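Local coordinates for halogenase (Chondromyces crocatus, PDB 3E1T), which probably acts as an FAD-dependent halogenase that installs chlorine during the biosynthesis of chondrochloren in this myxobacterium, at residues 44-49 with 229-234; 163-168 with 328-333; 297-302 with 324-329. One frame throughout, in Å; residues are numbered along the deposited sequence.

All three contacts are buried, so none belongs to the surface. Interaction 1 stands apart. It joins the flavin-binding loop 44-49 to a strand of the large mixed sheet, and its chemistry is polar, one carboxylate held by a serine hydroxyl. Interactions 2 and 3 are close neighbours, with centres about 4 Å apart. Both lay helix 315-333 on the parallel sheet, where strands 163-166 and 298-300 are adjacent. There the chemistry is apolar: a phenylalanine face, valines, an isoleucine and an alanine. Interactions 1 and 2 both touch FAD, at the isoalloxazine end and phosphate in the first, and near the adenosine in the second.

Interaction 1 (44-49 with 229-234); sequences HQIGES and LTSVGA. With FAD (flavin-adenine dinucleotide), chain C.
At the FAD pocket, E48 of the flavin-binding loop reaches S231 on strand 229-237. S231 OG donates to E48 OE2 at 2.7 Å, on the syn lone pair of that oxygen. E48 CG lies beside its backbone N (chi1 -65°), and the bend at chi2 turns the carboxylate toward the strand. I46 CD1 makes a looser van der Waals approach, 4.3 Å from S231 OG. The same loop holds the cofactor. S49 O accepts from FAD N3 at 2.7 Å in a nearly straight bond, and S49 N donates to FAD O4 at 3.3 Å. I46 O takes the ribityl hydroxyl O2' at 2.9 Å. G47 CA lies 3.3 Å from FAD C4X, and a side chain here would run into O2'. A leucine in place of E48 would probably leave the S231 hydroxyl without its acceptor and Y195 without a carboxylate partner. Around the contact, E48 OE1 is hydrogen-bonded to Y195 OH, on strand 189-197, and the same hydroxyl bonds H44 NE2. S231 OG meets W221 NE1 of strand 218-224. The loop thus sits against the mixed sheet, ahead of helix 52-61.

Interaction 2 (163-168 with 328-333); sequences FIVDAS and RAINTC. With FAD (flavin-adenine dinucleotide), chain C.
In the Rossmann-like FAD-binding fold, F163 and V165 of strand 163-166 meet I330 and C333 of helix 315-333. The strand is inside the five-stranded parallel sheet, between 10-13 and 298-300. The helix runs antiparallel to it (175°), with the short axes 10.9 Å apart. F163 and V165 point to the same side, toward the helix, as alternate strand residues do. F163 and I330 carry most of the contact. I330 CG1 lies over one face of the F163 ring, 4.3 Å from the centroid and close to the ring normal. This is a CH-pi contact, offset toward the rim. The CG2 branch of I330, anti to its backbone N, reaches the CD2 side of the ring at 3.9 Å. The extended CG1 branch carries CD1 the other way, to V165 CG2 at 4.1 Å. One isoleucine therefore spans two strand residues. One turn along the helix, C333 CB approaches F163 CZ obliquely at 3.9 Å. L22 of helix 17-27 touches both V165 and I330, and L10 of strand 10-13 adjoins both F163 and I330. The pairing is wholly apolar and buried. Beyond the strand the chain turns toward the cofactor. D166 OD1 accepts from S168 N at 2.9 Å, which makes an Asx turn, and T172 OG1 bonds the other carboxylate oxygen. That turn brings S168 O to 3.2 Å from C8A of the FAD adenine.

Interaction 3 (297-302 with 324-329); sequences GMALVG and LLVARA
The backbones of strand 298-300 and helix 315-333 come closest at A299 and V326, whose CA atoms are 7.6 Å apart. The strand is at the outer edge of the parallel sheet, and the helix lies against the face to which A299 and V301 point. After V301 the chain turns at G302, where phi is positive (68°), and G302 touches FAD. V326 meets A299 of the strand and V301 just beyond it, both mainly through one methyl. Its CG2 sits beside the backbone N and anti to the carbonyl carbon, aimed at the sheet. It reaches A299 CB at 4.3 Å and V301 CG1 at 3.4 Å. V301 CG1 also lies 3.9 Å from V326 CB. The two side chains cross obliquely. V301 has chi1 near -60°, which turns CG1 to the helix. The neighbouring V165 of strand 163-166 touches A299, V301 and V326 alike. L22 of helix 17-27 and F347 of helix 340-368 also pack on V326. The contact is made of aliphatic carbons, chiefly methyl groups. It has no polar pair to set direction, so its fit probably rests on shape, and the valine pair is already tighter than usual van der Waals contact.

Interaction 1 (44-49 with 229-234)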
loop_
_atom_site.group_PDB
_atom_site.type_symbol
_atom_site.label_atom_id
_atom_site.label_comp_id
_atom_site.label_asym_id
_atom_site.label_seq_id
_atom_site.Cartn_x
_atom_site.Cartn_y
_atom_site.Cartn_z
ATOM N N HIS A 44 8.008 1.252 -14.634
ATOM C CA HIS A 44 6.831 1.924 -14.085
ATOM C C HIS A 44 6.055 1.040 -13.126
ATOM O O HIS A 44 5.822 -0.136 -13.397
ATOM C CB HIS A 44 5.874 2.382 -15.187
ATOM C CG HIS A 44 4.592 2.959 -14.662
ATOM N ND1 HIS A 44 3.453 2.205 -14.480
ATOM C CD2 HIS A 44 4.279 4.214 -14.257
ATOM C CE1 HIS A 44 2.490 2.970 -13.998
ATOM N NE2 HIS A 44 2.966 4.194 -13.854
ATOM N N GLN A 45 5.644 1.635 -12.017
ATOM C CA GLN A 45 4.694 1.029 -11.098
ATOM C C GLN A 45 3.870 2.161 -10.444
ATOM O O GLN A 45 4.380 3.265 -10.227
ATOM C CB GLN A 45 5.451 0.150 -10.077
ATOM C CG GLN A 45 4.660 -0.474 -8.915
ATOM C CD GLN A 45 3.434 -1.300 -9.300
ATOM O OE1 GLN A 45 2.734 -1.018 -10.263
ATOM N NE2 GLN A 45 3.150 -2.306 -8.495
ATOM N N ILE A 46 2.590 1.898 -10.187
ATOM C CA ILE A 46 1.725 2.842 -9.461
ATOM C C ILE A 46 2.070 2.788 -7.967
ATOM O O ILE A 46 2.581 1.788 -7.499
ATOM C CB ILE A 46 0.209 2.543 -9.711
ATOM C CG1 ILE A 46 -0.684 3.696 -9.216
ATOM C CG2 ILE A 46 -0.213 1.214 -9.061
ATOM C CD1 ILE A 46 -0.432 5.041 -9.935
ATOM N N GLY A 47 1.799 3.860 -7.226
ATOM C CA GLY A 47 2.095 3.902 -5.800
ATOM C C GLY A 47 3.129 4.962 -5.460
ATOM O O GLY A 47 4.204 4.645 -4.948
ATOM N N GLU A 48 2.756 6.223 -5.686
ATOM C CA GLU A 48 3.686 7.353 -5.777
ATOM C C GLU A 48 3.748 8.248 -4.537
ATOM O O GLU A 48 4.788 8.841 -4.240
ATOM C CB GLU A 48 3.319 8.172 -7.014
ATOM C CG GLU A 48 3.531 7.385 -8.322
ATOM C CD GLU A 48 2.508 7.682 -9.394
ATOM O OE1 GLU A 48 2.821 7.470 -10.585
ATOM O OE2 GLU A 48 1.378 8.100 -9.067
ATOM N N SER A 49 2.658 8.315 -3.792
ATOM C CA SER A 49 2.587 9.181 -2.622
ATOM C C SER A 49 3.035 8.455 -1.353
ATOM O O SER A 49 2.450 7.441 -0.958
ATOM C CB SER A 49 1.166 9.746 -2.470
ATOM O OG SER A 49 1.168 10.934 -1.690
ATOM N N LEU A 229 4.726 17.295 -14.213
ATOM C CA LEU A 229 4.033 16.001 -14.274
ATOM C C LEU A 229 3.115 15.732 -13.088
ATOM O O LEU A 229 3.502 15.931 -11.929
ATOM C CB LEU A 229 5.030 14.850 -14.492
ATOM C CG LEU A 229 4.485 13.467 -14.886
ATOM C CD1 LEU A 229 3.655 13.488 -16.187
ATOM C CD2 LEU A 229 5.635 12.483 -14.997
ATOM N N THR A 230 1.888 15.301 -13.403
ATOM C CA THR A 230 0.896 14.903 -12.400
ATOM C C THR A 230 0.273 13.527 -12.682
ATOM O O THR A 230 -0.191 13.247 -13.799
ATOM C CB THR A 230 -0.238 15.948 -12.234
ATOM O OG1 THR A 230 0.321 17.265 -12.145
ATOM C CG2 THR A 230 -1.043 15.668 -10.954
ATOM N N SER A 231 0.277 12.682 -11.650
ATOM C CA SER A 231 -0.444 11.401 -11.654
ATOM C C SER A 231 -1.892 11.653 -11.279
ATOM O O SER A 231 -2.164 12.316 -10.287
ATOM C CB SER A 231 0.183 10.444 -10.639
ATOM O OG SER A 231 -0.637 9.307 -10.433
ATOM N N VAL A 232 -2.823 11.138 -12.068
ATOM C CA VAL A 232 -4.239 11.411 -11.849
ATOM C C VAL A 232 -5.056 10.141 -12.042
ATOM O O VAL A 232 -5.022 9.513 -13.113
ATOM C CB VAL A 232 -4.794 12.532 -12.780
ATOM C CG1 VAL A 232 -6.266 12.821 -12.451
ATOM C CG2 VAL A 232 -3.968 13.832 -12.642
ATOM N N GLY A 233 -5.810 9.779 -11.012
ATOM C CA GLY A 233 -6.556 8.531 -11.039
ATOM C C GLY A 233 -7.940 8.659 -10.465
ATOM O O GLY A 233 -8.136 9.355 -9.462
ATOM N N ALA A 234 -8.894 8.003 -11.121
ATOM C CA ALA A 234 -10.266 7.893 -10.632
ATOM C C ALA A 234 -10.456 6.507 -10.017
ATOM O O ALA A 234 -10.110 5.485 -10.636
ATOM C CB ALA A 234 -11.243 8.111 -11.759
HETATM P PA FAD C . 5.529 -4.138 -6.084
HETATM O O1A FAD C . 5.836 -2.665 -6.015
HETATM O O2A FAD C . 4.367 -4.502 -6.941
HETATM O O5B FAD C . 6.846 -4.872 -6.665
HETATM C C5B FAD C . 6.909 -6.283 -6.800
HETATM C C4B FAD C . 8.018 -6.650 -7.789
HETATM O O4B FAD C . 8.035 -8.042 -8.037
HETATM C C3B FAD C . 7.800 -5.973 -9.138
HETATM O O3B FAD C . 8.969 -5.250 -9.452
HETATM C C2B FAD C . 7.602 -7.105 -10.124
HETATM O O2B FAD C . 8.270 -6.827 -11.322
HETATM C C1B FAD C . 8.233 -8.284 -9.407
HETATM N N9A FAD C . 7.668 -9.605 -9.735
HETATM C C8A FAD C . 6.363 -9.954 -9.978
HETATM N N7A FAD C . 6.325 -11.287 -10.209
HETATM C C5A FAD C . 7.577 -11.795 -10.102
HETATM C C6A FAD C . 8.117 -13.082 -10.248
HETATM N N6A FAD C . 7.374 -14.108 -10.681
HETATM N N1A FAD C . 9.468 -13.261 -10.067
HETATM C C2A FAD C . 10.294 -12.204 -9.783
HETATM N N3A FAD C . 9.753 -10.942 -9.656
HETATM C C4A FAD C . 8.424 -10.742 -9.804
HETATM N N1 FAD C . 0.968 3.121 -2.293
HETATM C C2 FAD C . 1.530 4.242 -1.749
HETATM O O2 FAD C . 2.379 4.096 -0.873
HETATM N N3 FAD C . 1.120 5.491 -2.182
HETATM C C4 FAD C . 0.154 5.618 -3.175
HETATM O O4 FAD C . -0.199 6.728 -3.579
HETATM C C4X FAD C . -0.425 4.477 -3.716
HETATM N N5 FAD C . -1.388 4.561 -4.704
HETATM C C5X FAD C . -1.939 3.409 -5.231
HETATM C C6 FAD C . -2.922 3.481 -6.224
HETATM C C7 FAD C . -3.477 2.304 -6.751
HETATM C C7M FAD C . -4.678 2.403 -7.648
HETATM C C8 FAD C . -3.054 1.054 -6.283
HETATM C C8M FAD C . -3.765 -0.223 -6.672
HETATM C C9 FAD C . -2.069 0.990 -5.304
HETATM C C9A FAD C . -1.510 2.158 -4.771
HETATM N N10 FAD C . -0.529 2.063 -3.802
HETATM C C10 FAD C . 0.006 3.216 -3.268
HETATM C "C1'" FAD C . 0.021 0.711 -3.382
HETATM C "C2'" FAD C . 1.399 0.382 -3.968
HETATM O "O2'" FAD C . 1.258 0.264 -5.369
HETATM C "C3'" FAD C . 1.934 -0.945 -3.406
HETATM O "O3'" FAD C . 1.543 -1.115 -2.061
HETATM C "C4'" FAD C . 3.456 -1.083 -3.416
HETATM O "O4'" FAD C . 3.926 -1.012 -4.744
HETATM C "C5'" FAD C . 3.845 -2.432 -2.811
HETATM O "O5'" FAD C . 5.186 -2.712 -3.106
HETATM P P FAD C . 5.716 -4.224 -3.222
HETATM O O1P FAD C . 7.217 -4.228 -3.021
HETATM O O2P FAD C . 5.059 -5.093 -2.197
HETATM O O3P FAD C . 5.228 -4.736 -4.642
#

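Interaction 2 (163-168 with 328-333)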
loop_
_atom_site.group_PDB
_atom_site.type_symbol
_atom_site.label_atom_id
_atom_site.label_comp_id
_atom_site.label_asym_id
_atom_site.label_seq_id
_atom_site.Cartn_x
_atom_site.Cartn_y
_atom_site.Cartn_z
ATOM N N PHE A 163 15.398 -19.384 3.998
ATOM C CA PHE A 163 14.175 -18.578 3.972
ATOM C C PHE A 163 13.868 -18.096 2.572
ATOM O O PHE A 163 14.757 -17.628 1.871
ATOM C CB PHE A 163 14.308 -17.358 4.871
ATOM C CG PHE A 163 14.572 -17.680 6.300
ATOM C CD1 PHE A 163 13.560 -18.137 7.121
ATOM C CD2 PHE A 163 15.841 -17.500 6.833
ATOM C CE1 PHE A 163 13.811 -18.424 8.461
ATOM C CE2 PHE A 163 16.097 -17.778 8.167
ATOM C CZ PHE A 163 15.081 -18.242 8.983
ATOM N N ILE A 164 12.604 -18.217 2.175
ATOM C CA ILE A 164 12.120 -17.712 0.888
ATOM C C ILE A 164 11.015 -16.697 1.194
ATOM O O ILE A 164 10.108 -17.004 1.963
ATOM C CB ILE A 164 11.515 -18.837 -0.005
ATOM C CG1 ILE A 164 12.407 -20.092 -0.028
ATOM C CG2 ILE A 164 11.225 -18.315 -1.433
ATOM C CD1 ILE A 164 13.751 -19.912 -0.702
ATOM N N VAL A 165 11.109 -15.496 0.623
ATOM C CA VAL A 165 10.080 -14.469 0.836
ATOM C C VAL A 165 9.472 -13.955 -0.471
ATOM O O VAL A 165 10.193 -13.532 -1.366
ATOM C CB VAL A 165 10.602 -13.279 1.667
ATOM C CG1 VAL A 165 9.514 -12.198 1.790
ATOM C CG2 VAL A 165 11.055 -13.752 3.072
ATOM N N ASP A 166 8.143 -14.014 -0.560
ATOM C CA ASP A 166 7.393 -13.457 -1.680
ATOM C C ASP A 166 7.164 -11.967 -1.441
ATOM O O ASP A 166 6.416 -11.570 -0.537
ATOM C CB ASP A 166 6.062 -14.197 -1.843
ATOM C CG ASP A 166 5.281 -13.767 -3.077
ATOM O OD1 ASP A 166 5.811 -13.047 -3.962
ATOM O OD2 ASP A 166 4.112 -14.168 -3.168
ATOM N N ALA A 167 7.855 -11.152 -2.235
ATOM C CA ALA A 167 7.661 -9.714 -2.264
ATOM C C ALA A 167 7.315 -9.369 -3.695
ATOM O O ALA A 167 7.717 -8.332 -4.200
ATOM C CB ALA A 167 8.933 -8.989 -1.847
ATOM N N SER A 168 6.591 -10.253 -4.365
ATOM C CA SER A 168 6.389 -10.066 -5.802
ATOM C C SER A 168 5.093 -9.329 -6.149
ATOM O O SER A 168 4.638 -9.350 -7.299
ATOM C CB SER A 168 6.523 -11.396 -6.542
ATOM O OG SER A 168 5.509 -12.303 -6.174
ATOM N N ARG A 328 13.777 -8.624 10.574
ATOM C CA ARG A 328 14.053 -8.883 11.988
ATOM C C ARG A 328 13.862 -10.329 12.389
ATOM O O ARG A 328 14.620 -10.853 13.221
ATOM C CB ARG A 328 13.194 -8.009 12.899
ATOM C CG ARG A 328 13.643 -6.577 12.947
ATOM C CD ARG A 328 12.766 -5.761 13.854
ATOM N NE ARG A 328 13.171 -4.359 13.779
ATOM C CZ ARG A 328 12.426 -3.335 14.166
ATOM N NH1 ARG A 328 11.209 -3.536 14.662
ATOM N NH2 ARG A 328 12.900 -2.108 14.042
ATOM N N ALA A 329 12.845 -10.977 11.828
ATOM C CA ALA A 329 12.639 -12.398 12.099
ATOM C C ALA A 329 13.820 -13.190 11.543
ATOM O O ALA A 329 14.400 -14.021 12.252
ATOM C CB ALA A 329 11.315 -12.892 11.518
ATOM N N ILE A 330 14.191 -12.889 10.297
ATOM C CA ILE A 330 15.286 -13.566 9.610
ATOM C C ILE A 330 16.662 -13.305 10.258
ATOM O O ILE A 330 17.432 -14.244 10.448
ATOM C CB ILE A 330 15.323 -13.211 8.111
ATOM C CG1 ILE A 330 14.085 -13.776 7.406
ATOM C CG2 ILE A 330 16.600 -13.749 7.452
ATOM C CD1 ILE A 330 13.921 -13.312 5.979
ATOM N N ASN A 331 16.951 -12.047 10.596
ATOM C CA ASN A 331 18.217 -11.676 11.254
ATOM C C ASN A 331 18.347 -12.260 12.659
ATOM O O ASN A 331 19.458 -12.533 13.117
ATOM C CB ASN A 331 18.401 -10.154 11.306
ATOM C CG ASN A 331 18.728 -9.554 9.953
ATOM O OD1 ASN A 331 19.200 -10.248 9.039
ATOM N ND2 ASN A 331 18.493 -8.245 9.816
ATOM N N THR A 332 17.215 -12.464 13.330
ATOM C CA THR A 332 17.198 -13.022 14.683
ATOM C C THR A 332 17.316 -14.553 14.692
ATOM O O THR A 332 17.910 -15.132 15.599
ATOM C CB THR A 332 15.941 -12.577 15.461
ATOM O OG1 THR A 332 15.867 -11.145 15.469
ATOM C CG2 THR A 332 15.982 -13.065 16.895
ATOM N N CYS A 333 16.751 -15.198 13.676
ATOM C CA CYS A 333 16.815 -16.653 13.541
ATOM C C CYS A 333 18.159 -17.122 12.972
ATOM O O CYS A 333 18.675 -18.166 13.369
ATOM C CB CYS A 333 15.658 -17.160 12.679
ATOM S SG CYS A 333 14.049 -17.013 13.494
HETATM P PA FAD C . 5.529 -4.138 -6.084
HETATM O O1A FAD C . 5.836 -2.665 -6.015
HETATM O O2A FAD C . 4.367 -4.502 -6.941
HETATM O O5B FAD C . 6.846 -4.872 -6.665
HETATM C C5B FAD C . 6.909 -6.283 -6.800
HETATM C C4B FAD C . 8.018 -6.650 -7.789
HETATM O O4B FAD C . 8.035 -8.042 -8.037
HETATM C C3B FAD C . 7.800 -5.973 -9.138
HETATM O O3B FAD C . 8.969 -5.250 -9.452
HETATM C C2B FAD C . 7.602 -7.105 -10.124
HETATM O O2B FAD C . 8.270 -6.827 -11.322
HETATM C C1B FAD C . 8.233 -8.284 -9.407
HETATM N N9A FAD C . 7.668 -9.605 -9.735
HETATM C C8A FAD C . 6.363 -9.954 -9.978
HETATM N N7A FAD C . 6.325 -11.287 -10.209
HETATM C C5A FAD C . 7.577 -11.795 -10.102
HETATM C C6A FAD C . 8.117 -13.082 -10.248
HETATM N N6A FAD C . 7.374 -14.108 -10.681
HETATM N N1A FAD C . 9.468 -13.261 -10.067
HETATM C C2A FAD C . 10.294 -12.204 -9.783
HETATM N N3A FAD C . 9.753 -10.942 -9.656
HETATM C C4A FAD C . 8.424 -10.742 -9.804
HETATM N N1 FAD C . 0.968 3.121 -2.293
HETATM C C2 FAD C . 1.530 4.242 -1.749
HETATM O O2 FAD C . 2.379 4.096 -0.873
HETATM N N3 FAD C . 1.120 5.491 -2.182
HETATM C C4 FAD C . 0.154 5.618 -3.175
HETATM O O4 FAD C . -0.199 6.728 -3.579
HETATM C C4X FAD C . -0.425 4.477 -3.716
HETATM N N5 FAD C . -1.388 4.561 -4.704
HETATM C C5X FAD C . -1.939 3.409 -5.231
HETATM C C6 FAD C . -2.922 3.481 -6.224
HETATM C C7 FAD C . -3.477 2.304 -6.751
HETATM C C7M FAD C . -4.678 2.403 -7.648
HETATM C C8 FAD C . -3.054 1.054 -6.283
HETATM C C8M FAD C . -3.765 -0.223 -6.672
HETATM C C9 FAD C . -2.069 0.990 -5.304
HETATM C C9A FAD C . -1.510 2.158 -4.771
HETATM N N10 FAD C . -0.529 2.063 -3.802
HETATM C C10 FAD C . 0.006 3.216 -3.268
HETATM C "C1'" FAD C . 0.021 0.711 -3.382
HETATM C "C2'" FAD C . 1.399 0.382 -3.968
HETATM O "O2'" FAD C . 1.258 0.264 -5.369
HETATM C "C3'" FAD C . 1.934 -0.945 -3.406
HETATM O "O3'" FAD C . 1.543 -1.115 -2.061
HETATM C "C4'" FAD C . 3.456 -1.083 -3.416
HETATM O "O4'" FAD C . 3.926 -1.012 -4.744
HETATM C "C5'" FAD C . 3.845 -2.432 -2.811
HETATM O "O5'" FAD C . 5.186 -2.712 -3.106
HETATM P P FAD C . 5.716 -4.224 -3.222
HETATM O O1P FAD C . 7.217 -4.228 -3.021
HETATM O O2P FAD C . 5.059 -5.093 -2.197
HETATM O O3P FAD C . 5.228 -4.736 -4.642
#

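Interaction 3 (297-302 with 324-329)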
loop_
_atom_site.group_PDB
_atom_site.type_symbol
_atom_site.label_atom_id
_atom_site.label_comp_id
_atom_site.label_asym_id
_atom_site.label_seq_id
_atom_site.Cartn_x
_atom_site.Cartn_y
_atom_site.Cartn_z
ATOM N N GLY A 297 9.661 -21.567 6.596
ATOM C CA GLY A 297 10.673 -21.131 5.647
ATOM C C GLY A 297 10.207 -20.138 4.593
ATOM O O GLY A 297 10.999 -19.720 3.758
ATOM N N MET A 298 8.929 -19.765 4.605
ATOM C CA MET A 298 8.415 -18.800 3.628
ATOM C C MET A 298 7.603 -17.716 4.317
ATOM O O MET A 298 6.982 -17.966 5.351
ATOM C CB MET A 298 7.582 -19.492 2.544
ATOM C CG MET A 298 7.227 -18.620 1.327
ATOM S SD MET A 298 6.393 -19.623 0.112
ATOM C CE MET A 298 5.732 -18.432 -1.077
ATOM N N ALA A 299 7.630 -16.512 3.748
ATOM C CA ALA A 299 6.813 -15.388 4.224
ATOM C C ALA A 299 6.317 -14.542 3.054
ATOM O O ALA A 299 6.887 -14.594 1.961
ATOM C CB ALA A 299 7.587 -14.540 5.179
ATOM N N LEU A 300 5.254 -13.763 3.286
ATOM C CA LEU A 300 4.739 -12.834 2.277
ATOM C C LEU A 300 4.883 -11.419 2.818
ATOM O O LEU A 300 4.566 -11.140 3.985
ATOM C CB LEU A 300 3.266 -13.118 1.929
ATOM C CG LEU A 300 2.783 -14.550 1.668
ATOM C CD1 LEU A 300 1.243 -14.658 1.722
ATOM C CD2 LEU A 300 3.318 -15.076 0.334
ATOM N N VAL A 301 5.379 -10.524 1.977
ATOM C CA VAL A 301 5.489 -9.113 2.380
ATOM C C VAL A 301 4.849 -8.237 1.324
ATOM O O VAL A 301 4.782 -8.615 0.146
ATOM C CB VAL A 301 6.965 -8.650 2.655
ATOM C CG1 VAL A 301 7.622 -9.458 3.762
ATOM C CG2 VAL A 301 7.780 -8.715 1.428
ATOM N N GLY A 302 4.370 -7.070 1.749
ATOM C CA GLY A 302 3.834 -6.085 0.830
ATOM C C GLY A 302 2.552 -6.542 0.173
ATOM O O GLY A 302 1.762 -7.243 0.792
ATOM N N LEU A 324 10.836 -4.781 7.043
ATOM C CA LEU A 324 11.537 -4.664 8.333
ATOM C C LEU A 324 11.205 -5.754 9.347
ATOM O O LEU A 324 12.091 -6.243 10.053
ATOM C CB LEU A 324 11.253 -3.304 8.971
ATOM C CG LEU A 324 11.848 -2.954 10.341
ATOM C CD1 LEU A 324 13.369 -2.761 10.273
ATOM C CD2 LEU A 324 11.173 -1.696 10.870
ATOM N N LEU A 325 9.922 -6.087 9.464
ATOM C CA LEU A 325 9.461 -7.102 10.400
ATOM C C LEU A 325 9.960 -8.488 10.001
ATOM O O LEU A 325 10.308 -9.309 10.856
ATOM C CB LEU A 325 7.928 -7.111 10.460
ATOM C CG LEU A 325 7.229 -5.883 11.051
ATOM C CD1 LEU A 325 5.726 -6.030 10.875
ATOM C CD2 LEU A 325 7.593 -5.725 12.506
ATOM N N VAL A 326 9.960 -8.759 8.705
ATOM C CA VAL A 326 10.442 -10.054 8.226
ATOM C C VAL A 326 11.963 -10.084 8.367
ATOM O O VAL A 326 12.516 -11.076 8.835
ATOM C CB VAL A 326 9.981 -10.356 6.785
ATOM C CG1 VAL A 326 10.772 -11.521 6.185
ATOM C CG2 VAL A 326 8.527 -10.707 6.785
ATOM N N ALA A 327 12.614 -8.975 8.023
ATOM C CA ALA A 327 14.077 -8.843 8.168
ATOM C C ALA A 327 14.517 -9.140 9.587
ATOM O O ALA A 327 15.508 -9.835 9.778
ATOM C CB ALA A 327 14.543 -7.468 7.750
ATOM N N ARG A 328 13.777 -8.624 10.574
ATOM C CA ARG A 328 14.053 -8.883 11.988
ATOM C C ARG A 328 13.862 -10.329 12.389
ATOM O O ARG A 328 14.620 -10.853 13.221
ATOM C CB ARG A 328 13.194 -8.009 12.899
ATOM C CG ARG A 328 13.643 -6.577 12.947
ATOM C CD ARG A 328 12.766 -5.761 13.854
ATOM N NE ARG A 328 13.171 -4.359 13.779
ATOM C CZ ARG A 328 12.426 -3.335 14.166
ATOM N NH1 ARG A 328 11.209 -3.536 14.662
ATOM N NH2 ARG A 328 12.900 -2.108 14.042
ATOM N N ALA A 329 12.845 -10.977 11.828
ATOM C CA ALA A 329 12.639 -12.398 12.099
ATOM C C ALA A 329 13.820 -13.190 11.543
ATOM O O ALA A 329 14.400 -14.021 12.252
ATOM C CB ALA A 329 11.315 -12.892 11.518
#